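Long-range contacts in mandelate racemase (Bordetella bronchiseptica, PDB 3OP2), which probably acts on a carboxylate substrate at a magnesium site, as a mandelate racemase-like member of the enolase superfamily, and here holds 2-oxoglutarate: residues G138-A143 / F167-L172; L299-H304 / H317-S322; P303-D308 / A326-D331. All blocks are in the same frame, centred on the assembly; numbering follows the deposited sequence.

How the interactions relate
All three contacts belong to the barrel domain. Interactions 1 and 3, with centres about 9 Å apart, both reach 2-oxoglutarate; strand 139-146 of the first and strand 328-331 of the second are parallel neighbours in the sheet. Tyr-142 N is 2.8 Å from Phe-328 O, a probable hydrogen bond, and Lys-171 of interaction 1 forms a salt bridge with Glu-329 of interaction 3. Interaction 2 is tied to the site through Pro-303 and His-304, which it shares with interaction 3. The side chains of Lys-171 and His-304 lie about 4 and 5 Å from the bound magnesium ion; that of Pro-303 is about 11 Å away, where the segment after strand 300-301 meets helix 309-321.

Interaction 1 of 3, residues G138-A143 / F167-L172; sequences GVRAYA and FTAAKL. With AKG (2-oxoglutaric acid), chain D.
Lys-171 NZ sits among several oxygens: it donates to the hydroxyl Tyr-142 OH at 3.0 Å and to O2 of 2-oxoglutarate, and it forms salt bridges with Glu-227 and Glu-329. The lysine chain starts extended, with CG anti to the backbone N (chi1 -169°), and bends at chi3; its CB and CD pass beside the tyrosine ring near CE1 before the amine meets the hydroxyl. Behind this pair the backbones run parallel, Ala-143 N donating to Ala-169 O at 3.0 Å and Lys-171 N to Ala-143 O at 3.0 Å. On the sheet face that carries Ala-143 and Ala-170, the methyl Ala-143 CB stands 3.8 Å above the centre of the Phe-167 ring in a CH-pi contact, only 3° off the ring normal. Near the strand starts, Arg-140 NE donates in its guanidinium plane to Thr-168 OG1 (3.1 Å, 166° at the hydrogen), and a water donates to Ala-141 O and accepts from Thr-168 N. Helix 152-164 links the two parallel strands in a beta-alpha-beta crossover and packs on the face of Ala-143 and Ala-170 through Trp-162 and Leu-159, while strands 328-331 and 197-201 extend the barrel on the outer sides of the pair.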
loop_
_atom_site.group_PDB
_atom_site.type_symbol
_atom_site.label_atom_id
_atom_site.label_comp_id
_atom_site.label_asym_id
_atom_site.label_seq_id
_atom_site.Cartn_x
_atom_site.Cartn_y
_atom_site.Cartn_z
ATOM N N GLY A 138 12.386 -26.158 -20.376
ATOM C CA GLY A 138 11.031 -25.727 -20.073
ATOM C C GLY A 138 10.819 -25.540 -18.580
ATOM O O GLY A 138 11.660 -25.920 -17.761
ATOM N N VAL A 139 9.674 -24.962 -18.241
ATOM C CA VAL A 139 9.336 -24.585 -16.871
ATOM C C VAL A 139 8.187 -25.453 -16.352
ATOM O O VAL A 139 7.120 -25.512 -16.970
ATOM C CB VAL A 139 8.931 -23.089 -16.827
ATOM C CG1 VAL A 139 8.298 -22.723 -15.494
ATOM C CG2 VAL A 139 10.138 -22.197 -17.159
ATOM N N ARG A 140 8.408 -26.121 -15.225
ATOM C CA ARG A 140 7.378 -26.961 -14.621
ATOM C C ARG A 140 6.169 -26.149 -14.158
ATOM O O ARG A 140 6.303 -25.225 -13.342
ATOM C CB ARG A 140 7.936 -27.752 -13.445
ATOM C CG ARG A 140 6.848 -28.523 -12.712
ATOM C CD ARG A 140 7.251 -28.924 -11.317
ATOM N NE ARG A 140 6.722 -30.258 -11.051
ATOM C CZ ARG A 140 7.125 -31.045 -10.064
ATOM N NH1 ARG A 140 8.068 -30.629 -9.213
ATOM N NH2 ARG A 140 6.577 -32.247 -9.929
ATOM N N ALA A 141 4.996 -26.526 -14.660
ATOM C CA ALA A 141 3.752 -25.817 -14.363
ATOM C C ALA A 141 2.869 -26.599 -13.399
ATOM O O ALA A 141 2.976 -27.837 -13.292
ATOM C CB ALA A 141 2.995 -25.515 -15.657
ATOM N N TYR A 142 2.014 -25.869 -12.682
ATOM C CA TYR A 142 0.943 -26.496 -11.917
ATOM C C TYR A 142 -0.428 -25.931 -12.313
ATOM O O TYR A 142 -0.534 -24.771 -12.741
ATOM C CB TYR A 142 1.202 -26.444 -10.398
ATOM C CG TYR A 142 1.024 -25.105 -9.737
ATOM C CD1 TYR A 142 -0.225 -24.720 -9.234
ATOM C CD2 TYR A 142 2.099 -24.231 -9.577
ATOM C CE1 TYR A 142 -0.402 -23.492 -8.604
ATOM C CE2 TYR A 142 1.929 -22.989 -8.938
ATOM C CZ TYR A 142 0.673 -22.636 -8.455
ATOM O OH TYR A 142 0.478 -21.415 -7.838
ATOM N N ALA A 143 -1.452 -26.771 -12.185
ATOM C CA ALA A 143 -2.840 -26.401 -12.489
ATOM C C ALA A 143 -3.477 -25.680 -11.322
ATOM O O ALA A 143 -3.565 -26.231 -10.230
ATOM C CB ALA A 143 -3.663 -27.646 -12.847
ATOM N N PHE A 167 -0.114 -32.325 -16.625
ATOM C CA PHE A 167 0.392 -31.623 -15.429
ATOM C C PHE A 167 1.034 -32.603 -14.444
ATOM O O PHE A 167 0.510 -33.698 -14.227
ATOM C CB PHE A 167 -0.731 -30.874 -14.716
ATOM C CG PHE A 167 -1.115 -29.565 -15.360
ATOM C CD1 PHE A 167 -0.419 -28.400 -15.070
ATOM C CD2 PHE A 167 -2.207 -29.497 -16.223
ATOM C CE1 PHE A 167 -0.773 -27.181 -15.652
ATOM C CE2 PHE A 167 -2.579 -28.285 -16.809
ATOM C CZ PHE A 167 -1.859 -27.121 -16.522
ATOM N N THR A 168 2.160 -32.204 -13.850
ATOM C CA THR A 168 2.837 -33.004 -12.823
ATOM C C THR A 168 2.520 -32.481 -11.404
ATOM O O THR A 168 3.047 -32.991 -10.405
ATOM C CB THR A 168 4.382 -33.012 -13.034
ATOM O OG1 THR A 168 4.875 -31.666 -13.030
ATOM C CG2 THR A 168 4.751 -33.674 -14.362
ATOM N N ALA A 169 1.659 -31.465 -11.337
ATOM C CA ALA A 169 1.349 -30.769 -10.099
ATOM C C ALA A 169 0.066 -29.966 -10.224
ATOM O O ALA A 169 -0.229 -29.419 -11.299
ATOM C CB ALA A 169 2.516 -29.833 -9.705
ATOM N N ALA A 170 -0.669 -29.868 -9.113
ATOM C CA ALA A 170 -1.893 -29.069 -9.035
ATOM C C ALA A 170 -2.109 -28.465 -7.639
ATOM O O ALA A 170 -1.617 -29.000 -6.643
ATOM C CB ALA A 170 -3.096 -29.902 -9.441
ATOM N N LYS A 171 -2.848 -27.354 -7.582
ATOM C CA LYS A 171 -3.141 -26.680 -6.314
ATOM C C LYS A 171 -4.610 -26.813 -5.894
ATOM O O LYS A 171 -5.529 -26.610 -6.708
ATOM C CB LYS A 171 -2.734 -25.205 -6.389
ATOM C CG LYS A 171 -2.747 -24.447 -5.066
ATOM C CD LYS A 171 -1.916 -23.177 -5.191
ATOM C CE LYS A 171 -2.705 -22.066 -5.862
ATOM N NZ LYS A 171 -1.879 -20.853 -6.132
ATOM N N LEU A 172 -4.812 -27.142 -4.618
ATOM C CA LEU A 172 -6.137 -27.259 -4.020
ATOM C C LEU A 172 -6.410 -26.146 -2.995
ATOM O O LEU A 172 -5.576 -25.852 -2.132
ATOM C CB LEU A 172 -6.284 -28.632 -3.359
ATOM C CG LEU A 172 -7.478 -28.911 -2.429
ATOM C CD1 LEU A 172 -8.728 -29.290 -3.222
ATOM C CD2 LEU A 172 -7.143 -30.023 -1.470
HETATM C C1 AKG D . -4.136 -17.890 -6.502
HETATM O O1 AKG D . -4.158 -17.802 -7.746
HETATM O O2 AKG D . -3.118 -18.286 -5.882
HETATM C C2 AKG D . -5.309 -17.496 -5.722
HETATM O O5 AKG D . -5.237 -17.560 -4.503
HETATM C C3 AKG D . -6.578 -16.975 -6.366
HETATM C C4 AKG D . -7.246 -18.037 -7.238
HETATM C C5 AKG D . -8.736 -17.776 -7.428
HETATM O O3 AKG D . -9.160 -16.614 -7.650
HETATM O O4 AKG D . -9.517 -18.754 -7.378
HETATM O O HOH W 1 3.530 -30.035 -14.785
#

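Interaction 2 of 3, residues L299-H304 / H317-S322; sequences LAWNPH and HLVAAS. With AKG (2-oxoglutaric acid), chain D.
One beta/alpha step of the barrel, in which strand 300-301 is followed by helix 309-321, brings Trp-301 and Pro-303 against Leu-318 and Val-319 near the C-terminal end of that helix. The six-membered part of the indole does the touching: Trp-301 CH2 reaches Leu-318 CB at 3.8 Å, the two side chains crossing at about a right angle, and Trp-301 CZ3 lies 3.8 Å from Val-319 CG2. The same methyl presses on the proline, 3.6 Å from Pro-303 CD and equally close to CG, since the valine's first torsion (chi1 171°) sets CG2 anti to its carbonyl carbon. Pro-303 CD in turn lies over one face of the Trp-301 indole, 3.6 Å above the plane and over its centre, so that proline, indole and valine form one compact apolar cluster. The indole NE1, on the five-membered ring, donates to Ala-276 O, which limits the ring's rotation. Ser-322 OG turns back to donate to Leu-318 O at 2.6 Å, approaching from above the carbonyl plane, and lies near Trp-301 CZ3. No hydrogen bond crosses between the segments. The helix thus packs outside the strand that precedes it, as in the (beta/alpha) barrel of the enolase C-terminal domain.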
loop_
_atom_site.group_PDB
_atom_site.type_symbol
_atom_site.label_atom_id
_atom_site.label_comp_id
_atom_site.label_asym_id
_atom_site.label_seq_id
_atom_site.Cartn_x
_atom_site.Cartn_y
_atom_site.Cartn_z
ATOM N N LEU A 299 16.000 -19.673 -0.616
ATOM C CA LEU A 299 14.559 -19.892 -0.674
ATOM C C LEU A 299 14.139 -19.918 -2.136
ATOM O O LEU A 299 14.978 -19.663 -3.016
ATOM C CB LEU A 299 13.838 -18.765 0.062
ATOM C CG LEU A 299 14.322 -18.511 1.484
ATOM C CD1 LEU A 299 13.579 -17.304 2.079
ATOM C CD2 LEU A 299 14.157 -19.768 2.352
ATOM N N ALA A 300 12.865 -20.209 -2.409
ATOM C CA ALA A 300 12.349 -20.213 -3.791
ATOM C C ALA A 300 11.491 -18.982 -4.081
ATOM O O ALA A 300 10.883 -18.406 -3.179
ATOM C CB ALA A 300 11.555 -21.477 -4.063
ATOM N N TRP A 301 11.474 -18.568 -5.343
ATOM C CA TRP A 301 10.536 -17.570 -5.811
ATOM C C TRP A 301 9.715 -18.213 -6.928
ATOM O O TRP A 301 10.234 -18.495 -7.992
ATOM C CB TRP A 301 11.242 -16.299 -6.313
ATOM C CG TRP A 301 10.308 -15.371 -7.062
ATOM C CD1 TRP A 301 9.302 -14.612 -6.531
ATOM C CD2 TRP A 301 10.263 -15.155 -8.484
ATOM N NE1 TRP A 301 8.647 -13.925 -7.525
ATOM C CE2 TRP A 301 9.223 -14.228 -8.733
ATOM C CE3 TRP A 301 11.013 -15.638 -9.571
ATOM C CZ2 TRP A 301 8.907 -13.780 -10.029
ATOM C CZ3 TRP A 301 10.692 -15.192 -10.861
ATOM C CH2 TRP A 301 9.647 -14.269 -11.070
ATOM N N ASN A 302 8.447 -18.476 -6.642
ATOM C CA ASN A 302 7.527 -19.066 -7.595
ATOM C C ASN A 302 6.343 -18.114 -7.656
ATOM O O ASN A 302 5.462 -18.182 -6.803
ATOM C CB ASN A 302 7.091 -20.479 -7.138
ATOM C CG ASN A 302 8.277 -21.445 -6.951
ATOM O OD1 ASN A 302 8.465 -22.020 -5.878
ATOM N ND2 ASN A 302 9.077 -21.611 -7.990
ATOM N N PRO A 303 6.332 -17.190 -8.649
ATOM C CA PRO A 303 5.366 -16.099 -8.607
ATOM C C PRO A 303 3.925 -16.555 -8.727
ATOM O O PRO A 303 3.629 -17.551 -9.384
ATOM C CB PRO A 303 5.710 -15.273 -9.853
ATOM C CG PRO A 303 6.319 -16.289 -10.802
ATOM C CD PRO A 303 7.154 -17.133 -9.872
ATOM N N HIS A 304 3.041 -15.797 -8.106
ATOM C CA HIS A 304 1.634 -15.790 -8.486
ATOM C C HIS A 304 1.565 -15.118 -9.855
ATOM O O HIS A 304 2.229 -14.096 -10.060
ATOM C CB HIS A 304 0.872 -14.962 -7.468
ATOM C CG HIS A 304 -0.538 -14.659 -7.856
ATOM N ND1 HIS A 304 -0.873 -13.592 -8.665
ATOM C CD2 HIS A 304 -1.701 -15.268 -7.527
ATOM C CE1 HIS A 304 -2.186 -13.563 -8.817
ATOM N NE2 HIS A 304 -2.709 -14.571 -8.141
ATOM N N HIS A 317 8.903 -15.151 -18.382
ATOM C CA HIS A 317 10.224 -14.741 -18.891
ATOM C C HIS A 317 11.264 -14.713 -17.766
ATOM O O HIS A 317 12.396 -15.166 -17.942
ATOM C CB HIS A 317 10.171 -13.372 -19.579
ATOM C CG HIS A 317 9.664 -13.426 -20.990
ATOM N ND1 HIS A 317 10.482 -13.707 -22.065
ATOM C CD2 HIS A 317 8.423 -13.243 -21.502
ATOM C CE1 HIS A 317 9.766 -13.704 -23.177
ATOM N NE2 HIS A 317 8.513 -13.426 -22.865
ATOM N N LEU A 318 10.855 -14.185 -16.614
ATOM C CA LEU A 318 11.719 -14.084 -15.448
ATOM C C LEU A 318 11.973 -15.459 -14.816
ATOM O O LEU A 318 13.105 -15.783 -14.486
ATOM C CB LEU A 318 11.106 -13.132 -14.420
ATOM C CG LEU A 318 12.052 -12.096 -13.809
ATOM C CD1 LEU A 318 11.333 -11.273 -12.773
ATOM C CD2 LEU A 318 13.281 -12.745 -13.178
ATOM N N VAL A 319 10.922 -16.264 -14.668
ATOM C CA VAL A 319 11.065 -17.619 -14.143
ATOM C C VAL A 319 12.049 -18.437 -14.982
ATOM O O VAL A 319 12.870 -19.168 -14.444
ATOM C CB VAL A 319 9.690 -18.352 -14.044
ATOM C CG1 VAL A 319 9.881 -19.828 -13.695
ATOM C CG2 VAL A 319 8.824 -17.699 -12.988
ATOM N N ALA A 320 11.975 -18.282 -16.303
ATOM C CA ALA A 320 12.741 -19.115 -17.218
ATOM C C ALA A 320 14.215 -18.807 -17.096
ATOM O O ALA A 320 15.046 -19.703 -17.184
ATOM C CB ALA A 320 12.273 -18.906 -18.652
ATOM N N ALA A 321 14.526 -17.535 -16.868
ATOM C CA ALA A 321 15.908 -17.097 -16.703
ATOM C C ALA A 321 16.458 -17.292 -15.277
ATOM O O ALA A 321 17.647 -17.095 -15.057
ATOM C CB ALA A 321 16.065 -15.628 -17.156
ATOM N N SER A 322 15.605 -17.698 -14.330
ATOM C CA SER A 322 15.960 -17.760 -12.897
ATOM C C SER A 322 16.349 -19.173 -12.436
ATOM O O SER A 322 15.901 -20.157 -13.032
ATOM C CB SER A 322 14.792 -17.251 -12.035
ATOM O OG SER A 322 14.500 -15.885 -12.297
HETATM C C1 AKG D . -4.136 -17.890 -6.502
HETATM O O1 AKG D . -4.158 -17.802 -7.746
HETATM O O2 AKG D . -3.118 -18.286 -5.882
HETATM C C2 AKG D . -5.309 -17.496 -5.722
HETATM O O5 AKG D . -5.237 -17.560 -4.503
HETATM C C3 AKG D . -6.578 -16.975 -6.366
HETATM C C4 AKG D . -7.246 -18.037 -7.238
HETATM C C5 AKG D . -8.736 -17.776 -7.428
HETATM O O3 AKG D . -9.160 -16.614 -7.650
HETATM O O4 AKG D . -9.517 -18.754 -7.378
#

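Interaction 3 of 3, residues P303-D308 / A326-D331; sequences PHTFND and AMFEWD. With AKG (2-oxoglutaric acid), chain D.
From Pro-303 to Phe-306 the loop runs alongside Phe-328 to Asp-331, their end-to-end directions 11° apart and Thr-305 CA 6.0 Å from Glu-329 CA, so side chains and waters bridge the gap. One water donates to Pro-303 O and Met-327 O and accepts from Glu-329 N. Glu-329 reaches out with CG anti to its backbone N (chi1 -180°), and its OE1 accepts from Thr-305 N at 3.0 Å on the anti side of the carboxylate (164° at the hydrogen). Thr-305 OG1 donates to Glu-329 O at 2.8 Å from above the carbonyl plane and also accepts from a water bound to Asp-331 N. The methyl Thr-305 CG2 lies over the face of the Phe-328 ring, 4.0 Å from the centroid. The Phe-306 ring is sandwiched: Asp-331 CG lies 3.6 Å above one face, toward the rim, and C4 of 2-oxoglutarate lies over the opposite face. Asp-331 is held by Thr-333 and Asn-335, and His-304 by Asp-277. A loop amide thus steadies one oxygen of Glu-329, while OE2, bound by Lys-171 and Ser-144, stands 2.6 Å from O1 of 2-oxoglutarate, a spacing that suggests a proton shared between the two acid groups.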
loop_
_atom_site.group_PDB
_atom_site.type_symbol
_atom_site.label_atom_id
_atom_site.label_comp_id
_atom_site.label_asym_id
_atom_site.label_seq_id
_atom_site.Cartn_x
_atom_site.Cartn_y
_atom_site.Cartn_z
ATOM N N PRO A 303 6.332 -17.190 -8.649
ATOM C CA PRO A 303 5.366 -16.099 -8.607
ATOM C C PRO A 303 3.925 -16.555 -8.727
ATOM O O PRO A 303 3.629 -17.551 -9.384
ATOM C CB PRO A 303 5.710 -15.273 -9.853
ATOM C CG PRO A 303 6.319 -16.289 -10.802
ATOM C CD PRO A 303 7.154 -17.133 -9.872
ATOM N N HIS A 304 3.041 -15.797 -8.106
ATOM C CA HIS A 304 1.634 -15.790 -8.486
ATOM C C HIS A 304 1.565 -15.118 -9.855
ATOM O O HIS A 304 2.229 -14.096 -10.060
ATOM C CB HIS A 304 0.872 -14.962 -7.468
ATOM C CG HIS A 304 -0.538 -14.659 -7.856
ATOM N ND1 HIS A 304 -0.873 -13.592 -8.665
ATOM C CD2 HIS A 304 -1.701 -15.268 -7.527
ATOM C CE1 HIS A 304 -2.186 -13.563 -8.817
ATOM N NE2 HIS A 304 -2.709 -14.571 -8.141
ATOM N N THR A 305 0.780 -15.675 -10.780
ATOM C CA THR A 305 0.756 -15.186 -12.180
ATOM C C THR A 305 -0.659 -14.824 -12.692
ATOM O O THR A 305 -0.820 -14.286 -13.794
ATOM C CB THR A 305 1.356 -16.226 -13.169
ATOM O OG1 THR A 305 0.450 -17.325 -13.322
ATOM C CG2 THR A 305 2.716 -16.750 -12.706
ATOM N N PHE A 306 -1.650 -15.119 -11.857
ATOM C CA PHE A 306 -3.070 -15.215 -12.173
ATOM C C PHE A 306 -3.745 -13.869 -12.482
ATOM O O PHE A 306 -4.013 -13.086 -11.565
ATOM C CB PHE A 306 -3.717 -15.848 -10.920
ATOM C CG PHE A 306 -5.097 -16.425 -11.117
ATOM C CD1 PHE A 306 -6.205 -15.601 -11.282
ATOM C CD2 PHE A 306 -5.294 -17.808 -11.034
ATOM C CE1 PHE A 306 -7.492 -16.141 -11.418
ATOM C CE2 PHE A 306 -6.579 -18.373 -11.176
ATOM C CZ PHE A 306 -7.681 -17.535 -11.360
ATOM N N ASN A 307 -3.994 -13.602 -13.764
ATOM C CA ASN A 307 -4.987 -12.586 -14.213
ATOM C C ASN A 307 -5.243 -12.648 -15.715
ATOM O O ASN A 307 -6.387 -12.794 -16.159
ATOM C CB ASN A 307 -4.617 -11.142 -13.832
ATOM C CG ASN A 307 -5.807 -10.180 -13.956
ATOM O OD1 ASN A 307 -6.718 -10.202 -13.130
ATOM N ND2 ASN A 307 -5.793 -9.329 -14.977
ATOM N N ASP A 308 -4.170 -12.521 -16.488
ATOM C CA ASP A 308 -4.254 -12.498 -17.944
ATOM C C ASP A 308 -2.944 -12.990 -18.545
ATOM O O ASP A 308 -1.956 -13.207 -17.822
ATOM C CB ASP A 308 -4.593 -11.085 -18.438
ATOM C CG ASP A 308 -3.633 -10.032 -17.901
ATOM O OD1 ASP A 308 -2.488 -9.975 -18.381
ATOM O OD2 ASP A 308 -4.017 -9.253 -17.007
ATOM N N ALA A 326 11.324 -24.755 -10.541
ATOM C CA ALA A 326 10.096 -24.160 -11.090
ATOM C C ALA A 326 8.838 -24.781 -10.507
ATOM O O ALA A 326 8.758 -25.986 -10.357
ATOM C CB ALA A 326 10.070 -24.266 -12.605
HETATM N N MSE A 327 7.867 -23.939 -10.179
HETATM C CA MSE A 327 6.527 -24.404 -9.781
HETATM C C MSE A 327 5.570 -23.306 -10.213
HETATM O O MSE A 327 5.126 -22.487 -9.389
HETATM C CB MSE A 327 6.445 -24.672 -8.270
HETATM C CG MSE A 327 5.121 -25.338 -7.810
HETATM SE SE MSE A 327 4.638 -27.016 -8.735
HETATM C CE MSE A 327 5.845 -28.244 -7.835
ATOM N N PHE A 328 5.291 -23.296 -11.525
ATOM C CA PHE A 328 4.730 -22.134 -12.203
ATOM C C PHE A 328 3.213 -22.223 -12.335
ATOM O O PHE A 328 2.677 -23.150 -12.952
ATOM C CB PHE A 328 5.388 -21.958 -13.577
ATOM C CG PHE A 328 5.035 -20.653 -14.274
ATOM C CD1 PHE A 328 5.743 -19.488 -13.998
ATOM C CD2 PHE A 328 4.001 -20.600 -15.210
ATOM C CE1 PHE A 328 5.424 -18.277 -14.643
ATOM C CE2 PHE A 328 3.667 -19.398 -15.860
ATOM C CZ PHE A 328 4.378 -18.241 -15.581
ATOM N N GLU A 329 2.541 -21.236 -11.754
ATOM C CA GLU A 329 1.093 -21.192 -11.695
ATOM C C GLU A 329 0.471 -21.021 -13.074
ATOM O O GLU A 329 0.743 -20.028 -13.777
ATOM C CB GLU A 329 0.623 -20.070 -10.770
ATOM C CG GLU A 329 -0.885 -19.989 -10.668
ATOM C CD GLU A 329 -1.365 -19.000 -9.633
ATOM O OE1 GLU A 329 -0.762 -17.913 -9.498
ATOM O OE2 GLU A 329 -2.365 -19.321 -8.963
ATOM N N TRP A 330 -0.355 -21.996 -13.448
ATOM C CA TRP A 330 -1.155 -21.889 -14.656
ATOM C C TRP A 330 -2.647 -21.853 -14.328
ATOM O O TRP A 330 -3.241 -22.870 -13.997
ATOM C CB TRP A 330 -0.833 -22.988 -15.683
ATOM C CG TRP A 330 -1.256 -22.564 -17.075
ATOM C CD1 TRP A 330 -2.486 -22.735 -17.640
ATOM C CD2 TRP A 330 -0.466 -21.847 -18.049
ATOM N NE1 TRP A 330 -2.508 -22.195 -18.908
ATOM C CE2 TRP A 330 -1.284 -21.637 -19.178
ATOM C CE3 TRP A 330 0.855 -21.373 -18.078
ATOM C CZ2 TRP A 330 -0.824 -20.969 -20.330
ATOM C CZ3 TRP A 330 1.311 -20.711 -19.231
ATOM C CH2 TRP A 330 0.470 -20.523 -20.337
ATOM N N ASP A 331 -3.221 -20.648 -14.409
ATOM C CA ASP A 331 -4.665 -20.409 -14.265
ATOM C C ASP A 331 -5.419 -21.276 -15.277
ATOM O O ASP A 331 -5.336 -21.045 -16.480
ATOM C CB ASP A 331 -4.943 -18.900 -14.470
ATOM C CG ASP A 331 -6.416 -18.565 -14.737
ATOM O OD1 ASP A 331 -7.316 -19.297 -14.264
ATOM O OD2 ASP A 331 -6.661 -17.531 -15.415
HETATM C C1 AKG D . -4.136 -17.890 -6.502
HETATM O O1 AKG D . -4.158 -17.802 -7.746
HETATM O O2 AKG D . -3.118 -18.286 -5.882
HETATM C C2 AKG D . -5.309 -17.496 -5.722
HETATM O O5 AKG D . -5.237 -17.560 -4.503
HETATM C C3 AKG D . -6.578 -16.975 -6.366
HETATM C C4 AKG D . -7.246 -18.037 -7.238
HETATM C C5 AKG D . -8.736 -17.776 -7.428
HETATM O O3 AKG D . -9.160 -16.614 -7.650
HETATM O O4 AKG D . -9.517 -18.754 -7.378
HETATM O O HOH W 2 3.962 -20.067 -9.488
HETATM O O HOH W 3 -2.079 -17.883 -14.406
HETATM O O HOH W 4 -4.354 -15.789 -15.460
#